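Local coordinates for protein histone acetyltransferase, ELP3 family (Methanocaldococcus infernus, PDB 6IA8) that catalyses the acetyl-CoA- and S-adenosyl-L-methionine-dependent carboxymethylation of the wobble uridine at position 34 of tRNAs, at residues Arg372-Gly377 and Ser410-Lys415; Gly377-Tyr380 and Gly384-Pro387. One frame throughout, in Å; residues are numbered along the deposited sequence.

Contact 1: Arg372-Gly377 and Ser410-Lys415; sequences RCREVG and SFEDVK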
ATOM      1  N   ARG A 372      -1.502   7.255   8.337  1.00 35.45           N
ATOM      2  CA  ARG A 372      -0.112   7.578   8.672  1.00 35.67           C
ATOM      3  C   ARG A 372      -0.024   8.663   9.747  1.00 35.60           C
ATOM      4  O   ARG A 372       0.849   8.618  10.632  1.00 37.72           O
ATOM      5  CB  ARG A 372       0.663   8.026   7.423  1.00 40.76           C
ATOM      6  CG  ARG A 372       2.122   8.352   7.731  1.00 63.70           C
ATOM      7  CD  ARG A 372       2.921   8.844   6.524  1.00 93.61           C
ATOM      8  NE  ARG A 372       4.213   9.389   6.943  1.00 92.77           N
ATOM      9  CZ  ARG A 372       5.245   8.650   7.337  1.00105.37           C
ATOM     10  NH1 ARG A 372       5.144   7.329   7.365  1.00115.64           N
ATOM     11  NH2 ARG A 372       6.378   9.230   7.709  1.00130.94           N
ATOM     12  N   CYS A 373      -0.896   9.670   9.677  1.00 32.89           N
ATOM     13  CA  CYS A 373      -0.809  10.756  10.641  1.00 36.68           C
ATOM     14  C   CYS A 373      -1.260  10.325  12.037  1.00 36.81           C
ATOM     15  O   CYS A 373      -0.845  10.915  13.037  1.00 37.50           O
ATOM     16  CB  CYS A 373      -1.652  11.947  10.175  1.00 59.34           C
ATOM     17  SG  CYS A 373      -1.193  12.728   8.588  1.00 59.52           S
ATOM     18  N   ARG A 374      -2.124   9.328  12.139  1.00 35.27           N
ATOM     19  CA  ARG A 374      -2.669   8.938  13.439  1.00 35.12           C
ATOM     20  C   ARG A 374      -2.072   7.639  14.013  1.00 29.57           C
ATOM     21  O   ARG A 374      -2.368   7.277  15.166  1.00 27.29           O
ATOM     22  CB  ARG A 374      -4.200   8.805  13.324  1.00 36.93           C
ATOM     23  CG  ARG A 374      -4.976  10.109  13.133  1.00 53.62           C
ATOM     24  CD  ARG A 374      -6.488   9.889  13.377  1.00 96.59           C
ATOM     25  NE  ARG A 374      -7.237  11.136  13.547  1.00 91.69           N
ATOM     26  CZ  ARG A 374      -8.558  11.208  13.692  1.00110.19           C
ATOM     27  NH1 ARG A 374      -9.147  12.387  13.832  1.00113.66           N
ATOM     28  NH2 ARG A 374      -9.289  10.105  13.691  1.00151.52           N
ATOM     29  N   GLU A 375      -1.262   6.909  13.253  1.00 28.72           N
ATOM     30  CA  GLU A 375      -0.827   5.604  13.732  1.00 27.30           C
ATOM     31  C   GLU A 375       0.069   5.778  14.952  1.00 28.63           C
ATOM     32  O   GLU A 375       0.805   6.760  15.059  1.00 35.04           O
ATOM     33  CB  GLU A 375      -0.100   4.834  12.636  1.00 37.62           C
ATOM     34  CG  GLU A 375       1.126   5.503  12.092  1.00 61.49           C
ATOM     35  CD  GLU A 375       1.742   4.688  10.961  1.00 73.84           C
ATOM     36  OE1 GLU A 375       1.126   4.608   9.880  1.00 75.33           O
ATOM     37  OE2 GLU A 375       2.821   4.106  11.174  1.00 88.38           O
ATOM     38  N   VAL A 376      -0.020   4.816  15.881  1.00 30.00           N
ATOM     39  CA  VAL A 376       0.541   4.973  17.228  1.00 26.95           C
ATOM     40  C   VAL A 376       2.028   5.339  17.171  1.00 29.96           C
ATOM     41  O   VAL A 376       2.497   6.216  17.906  1.00 30.12           O
ATOM     42  CB  VAL A 376       0.308   3.682  18.041  1.00 35.62           C
ATOM     43  CG1 VAL A 376       0.732   2.475  17.226  1.00 38.07           C
ATOM     44  CG2 VAL A 376       1.096   3.732  19.382  1.00 41.02           C
ATOM     45  N   GLY A 377       2.789   4.679  16.296  1.00 34.59           N
ATOM     46  CA  GLY A 377       4.228   4.919  16.232  1.00 38.33           C
ATOM     47  C   GLY A 377       4.580   6.314  15.755  1.00 43.39           C
ATOM     48  O   GLY A 377       5.514   6.949  16.264  1.00 34.81           O
ATOM     49  N   SER A 410     -11.508  -0.207  13.365  1.00 27.41           N
ATOM     50  CA  SER A 410     -10.245   0.206  13.960  1.00 26.56           C
ATOM     51  C   SER A 410     -10.358   0.245  15.476  1.00 28.27           C
ATOM     52  O   SER A 410     -11.445   0.388  16.036  1.00 33.58           O
ATOM     53  CB  SER A 410      -9.801   1.571  13.408  1.00 29.54           C
ATOM     54  OG  SER A 410     -10.773   2.548  13.723  1.00 31.43           O
ATOM     55  N   PHE A 411      -9.221   0.053  16.132  1.00 27.72           N
ATOM     56  CA  PHE A 411      -9.070   0.383  17.542  1.00 28.34           C
ATOM     57  C   PHE A 411      -8.343   1.715  17.597  1.00 31.81           C
ATOM     58  O   PHE A 411      -7.301   1.882  16.952  1.00 29.66           O
ATOM     59  CB  PHE A 411      -8.302  -0.696  18.309  1.00 28.34           C
ATOM     60  CG  PHE A 411      -9.185  -1.797  18.784  1.00 30.99           C
ATOM     61  CD1 PHE A 411     -10.026  -1.599  19.893  1.00 36.44           C
ATOM     62  CD2 PHE A 411      -9.235  -3.000  18.116  1.00 27.18           C
ATOM     63  CE1 PHE A 411     -10.890  -2.610  20.322  1.00 38.92           C
ATOM     64  CE2 PHE A 411     -10.097  -4.019  18.551  1.00 33.27           C
ATOM     65  CZ  PHE A 411     -10.929  -3.823  19.634  1.00 34.99           C
ATOM     66  N   GLU A 412      -8.865   2.646  18.388  1.00 31.33           N
ATOM     67  CA  GLU A 412      -8.398   4.021  18.362  1.00 34.53           C
ATOM     68  C   GLU A 412      -8.626   4.637  19.725  1.00 32.78           C
ATOM     69  O   GLU A 412      -9.670   4.398  20.328  1.00 30.28           O
ATOM     70  CB  GLU A 412      -9.163   4.814  17.296  1.00 38.71           C
ATOM     71  CG  GLU A 412      -8.853   6.290  17.237  1.00 99.60           C
ATOM     72  CD  GLU A 412      -9.761   7.039  16.270  1.00102.31           C
ATOM     73  OE1 GLU A 412     -10.247   6.414  15.300  1.00 78.11           O
ATOM     74  OE2 GLU A 412      -9.995   8.250  16.492  1.00 88.09           O
ATOM     75  N   ASP A 413      -7.639   5.397  20.205  1.00 29.18           N
ATOM     76  CA  ASP A 413      -7.802   6.329  21.319  1.00 29.95           C
ATOM     77  C   ASP A 413      -8.590   7.501  20.752  1.00 36.68           C
ATOM     78  O   ASP A 413      -8.049   8.326  20.013  1.00 34.42           O
ATOM     79  CB  ASP A 413      -6.432   6.745  21.853  1.00 35.78           C
ATOM     80  CG  ASP A 413      -6.497   7.876  22.857  1.00 33.06           C
ATOM     81  OD1 ASP A 413      -7.579   8.503  23.010  1.00 36.53           O
ATOM     82  OD2 ASP A 413      -5.461   8.138  23.515  1.00 37.58           O
ATOM     83  N   VAL A 414      -9.884   7.582  21.085  1.00 35.86           N
ATOM     84  CA  VAL A 414     -10.741   8.570  20.439  1.00 36.16           C
ATOM     85  C   VAL A 414     -10.653   9.921  21.114  1.00 42.23           C
ATOM     86  O   VAL A 414     -11.190  10.896  20.577  1.00 40.38           O
ATOM     87  CB  VAL A 414     -12.218   8.134  20.418  1.00 41.31           C
ATOM     88  CG1 VAL A 414     -12.379   6.817  19.700  1.00 39.40           C
ATOM     89  CG2 VAL A 414     -12.762   8.046  21.850  1.00 36.80           C
ATOM     90  N   LYS A 415     -10.014  10.003  22.286  1.00 31.56           N
ATOM     91  CA  LYS A 415      -9.721  11.301  22.881  1.00 34.89           C
ATOM     92  C   LYS A 415      -8.558  11.980  22.167  1.00 40.67           C
ATOM     93  O   LYS A 415      -8.633  13.163  21.819  1.00 39.89           O
ATOM     94  CB  LYS A 415      -9.412  11.136  24.373  1.00 36.70           C
ATOM     95  CG  LYS A 415      -8.943  12.401  25.075  1.00 35.37           C
ATOM     96  CD  LYS A 415      -8.779  12.162  26.576  1.00 39.00           C
ATOM     97  CE  LYS A 415      -8.263  13.420  27.331  1.00 55.80           C
ATOM     98  NZ  LYS A 415      -6.957  13.916  26.822  1.00 77.04           N
TER
HETATM   99  O   HOH W   1      -8.255   7.054  12.721  1.00 41.79           O

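Contact 2: Gly377-Tyr380 and Gly384-Pro387; sequences GHVY and GILP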
ATOM      1  N   GLY A 377       2.789   4.679  16.296  1.00 34.59           N
ATOM      2  CA  GLY A 377       4.228   4.919  16.232  1.00 38.33           C
ATOM      3  C   GLY A 377       4.580   6.314  15.755  1.00 43.39           C
ATOM      4  O   GLY A 377       5.514   6.949  16.264  1.00 34.81           O
ATOM      5  N   HIS A 378       3.847   6.805  14.760  1.00 33.16           N
ATOM      6  CA  HIS A 378       4.082   8.143  14.239  1.00 32.27           C
ATOM      7  C   HIS A 378       3.696   9.216  15.253  1.00 40.44           C
ATOM      8  O   HIS A 378       4.397  10.226  15.401  1.00 40.77           O
ATOM      9  CB  HIS A 378       3.305   8.335  12.942  1.00 42.38           C
ATOM     10  CG  HIS A 378       3.711   9.551  12.174  1.00 48.55           C
ATOM     11  ND1 HIS A 378       2.912  10.671  12.072  1.00 61.69           N
ATOM     12  CD2 HIS A 378       4.823   9.817  11.444  1.00 55.52           C
ATOM     13  CE1 HIS A 378       3.514  11.575  11.321  1.00 55.98           C
ATOM     14  NE2 HIS A 378       4.674  11.081  10.925  1.00 62.51           N
ATOM     15  N   VAL A 379       2.578   9.030  15.949  1.00 34.40           N
ATOM     16  CA  VAL A 379       2.167  10.015  16.944  1.00 27.81           C
ATOM     17  C   VAL A 379       3.176  10.101  18.079  1.00 26.79           C
ATOM     18  O   VAL A 379       3.447  11.187  18.597  1.00 30.77           O
ATOM     19  CB  VAL A 379       0.766   9.692  17.482  1.00 29.27           C
ATOM     20  CG1 VAL A 379       0.448  10.564  18.690  1.00 28.90           C
ATOM     21  CG2 VAL A 379      -0.284   9.892  16.372  1.00 34.59           C
ATOM     22  N   TYR A 380       3.693   8.959  18.536  1.00 29.76           N
ATOM     23  CA  TYR A 380       4.686   9.001  19.602  1.00 32.63           C
ATOM     24  C   TYR A 380       5.948   9.725  19.139  1.00 38.19           C
ATOM     25  O   TYR A 380       6.508  10.556  19.862  1.00 34.58           O
ATOM     26  CB  TYR A 380       5.018   7.584  20.082  1.00 37.01           C
ATOM     27  CG  TYR A 380       6.056   7.607  21.151  1.00 32.33           C
ATOM     28  CD1 TYR A 380       5.796   8.207  22.375  1.00 30.41           C
ATOM     29  CD2 TYR A 380       7.311   7.068  20.938  1.00 39.42           C
ATOM     30  CE1 TYR A 380       6.764   8.263  23.365  1.00 45.22           C
ATOM     31  CE2 TYR A 380       8.285   7.114  21.939  1.00 48.37           C
ATOM     32  CZ  TYR A 380       7.989   7.716  23.147  1.00 52.82           C
ATOM     33  OH  TYR A 380       8.921   7.792  24.150  1.00 48.95           O
ATOM     34  N   GLY A 384       5.158  12.683  21.117  1.00 27.16           N
ATOM     35  CA  GLY A 384       5.644  12.188  22.396  1.00 31.47           C
ATOM     36  C   GLY A 384       4.591  11.599  23.319  1.00 31.16           C
ATOM     37  O   GLY A 384       4.866  11.382  24.518  1.00 33.41           O
ATOM     38  N   ILE A 385       3.400  11.298  22.795  1.00 27.98           N
ATOM     39  CA  ILE A 385       2.322  10.765  23.619  1.00 30.38           C
ATOM     40  C   ILE A 385       1.913   9.385  23.121  1.00 32.75           C
ATOM     41  O   ILE A 385       2.155   9.001  21.985  1.00 30.13           O
ATOM     42  CB  ILE A 385       1.106  11.708  23.635  1.00 28.62           C
ATOM     43  CG1 ILE A 385       0.531  11.849  22.216  1.00 29.68           C
ATOM     44  CG2 ILE A 385       1.478  13.090  24.201  1.00 34.71           C
ATOM     45  CD1 ILE A 385      -0.803  12.643  22.159  1.00 32.60           C
ATOM     46  N   LEU A 386       1.237   8.652  23.978  1.00 28.57           N
ATOM     47  CA  LEU A 386       0.842   7.280  23.725  1.00 27.59           C
ATOM     48  C   LEU A 386      -0.651   7.154  23.963  1.00 30.23           C
ATOM     49  O   LEU A 386      -1.253   7.978  24.660  1.00 28.27           O
ATOM     50  CB  LEU A 386       1.584   6.295  24.644  1.00 34.13           C
ATOM     51  CG  LEU A 386       3.094   6.175  24.419  1.00 33.54           C
ATOM     52  CD1 LEU A 386       3.747   5.507  25.613  1.00 37.18           C
ATOM     53  CD2 LEU A 386       3.411   5.409  23.161  1.00 36.18           C
ATOM     54  N   PRO A 387      -1.264   6.093  23.465  1.00 31.32           N
ATOM     55  CA  PRO A 387      -2.714   5.926  23.642  1.00 30.44           C
ATOM     56  C   PRO A 387      -3.131   5.915  25.104  1.00 35.26           C
ATOM     57  O   PRO A 387      -2.452   5.357  25.962  1.00 34.30           O
ATOM     58  CB  PRO A 387      -2.995   4.575  22.996  1.00 29.49           C
ATOM     59  CG  PRO A 387      -1.929   4.432  21.943  1.00 32.09           C
ATOM     60  CD  PRO A 387      -0.673   5.085  22.568  1.00 28.17           C
TER

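Contact 1: Arg372-Gly377 and Ser410-Lys415
Arg374 and Glu412 carry this contact, in which the end of helix 371-374 meets strand 404-413 in the N-acetyltransferase domain, a GNAT fold. It is a slender junction: their CA atoms, the nearest across the segments, are 9.0 Å apart, and 57 Å² is buried. Along the strand, Ser410 and Phe411 come first and join it to both neighbouring strands through backbone hydrogen bonds to Val395 on one and to Ile420 and Ala421 on the other. Glu412 follows, with CG anti to its backbone N (chi1 175°) and the chain extended beyond, which brings its carboxylate up to the arginine. The salt bridge, 3.4 Å from Arg374 NH2 to Glu412 OE2, is electrostatic alone: the two flat groups are turned 61° apart, OE2 lies well off the guanidinium plane, and no N-H is aimed at it. A water links the two groups by two weak bonds, accepting from Arg374 NH2 (3.4 Å) at the guanidinium edge, in its plane, and donating to Glu412 OE1 (3.3 Å). Lys328 NZ lies close to Arg374 NH2, a like charge that Glu412 may partly offset; Asp417 makes only a long, weak ion pair with NH1. After Glu412 the strand ends at Asp413, whose OD2 is hydrogen-bonded to Asp388 N and Asn416 ND2 and whose OD1 receives a weak bond from Lys415 N at 3.0 Å, bent to 124° at the hydrogen.

Contact 2: Gly377-Tyr380 and Gly384-Pro387
Gly384 N donates to Tyr380 O at 2.8 Å, the stronger polar link in a glycine-terminated helix end, where helix 376-383 of the acetyltransferase domain gives way to the loop leading to strand 392-401. The bond is bent, 135° at the hydrogen, and the donor stands 40° above the carbonyl plane; a weak second branch runs from Gly384 N to Val379 O at 3.4 Å. Gly384 adopts positive phi, which favours glycine, and its CA makes a CH...O contact with Tyr380 O at 3.1 Å. The loop then passes across the side of the helix, setting Ile385 O 3.5 Å from Tyr380 CA and at the edge of the tyrosine ring, near its plane. Next to that edge, Leu386 brings its CD2 methyl obliquely to within 3.8 Å of Tyr380 CD1, while the phenol OH is hydrogen-bonded to Ile459 N. With an alanine in place of Tyr380, Leu386 CD2 would probably face a gap and Ile459 N would be likely to lose its acceptor. Toward strand 418-427, Val379 and Ile385 both touch Ile418. Val379 CG1, anti to its backbone N (chi1 170°), touches Ile385 CG1 at 3.8 Å.

The segments of the two contacts share Gly377 and the start of helix 376-383, though contact 1 touches through Arg374, on the helix before it; their centres are about 9 Å apart. Contact 1 is partly buried and spans elements 33 residues apart, joining helix 371-374 to strand 404-413 of the mixed sheet by charge and a water. Contact 2 is a surface contact, local in sequence, and combines backbone hydrogen bonds at the end of one helix with apolar packing; it buries 252 Å² in all, more than four times the area of contact 1. They also touch: Cys373, disulfide-bonded to Cys368, sets its O 3.5 Å from Val379 CG2, and Asp413 OD2 is 3.5 Å from Pro387 CA.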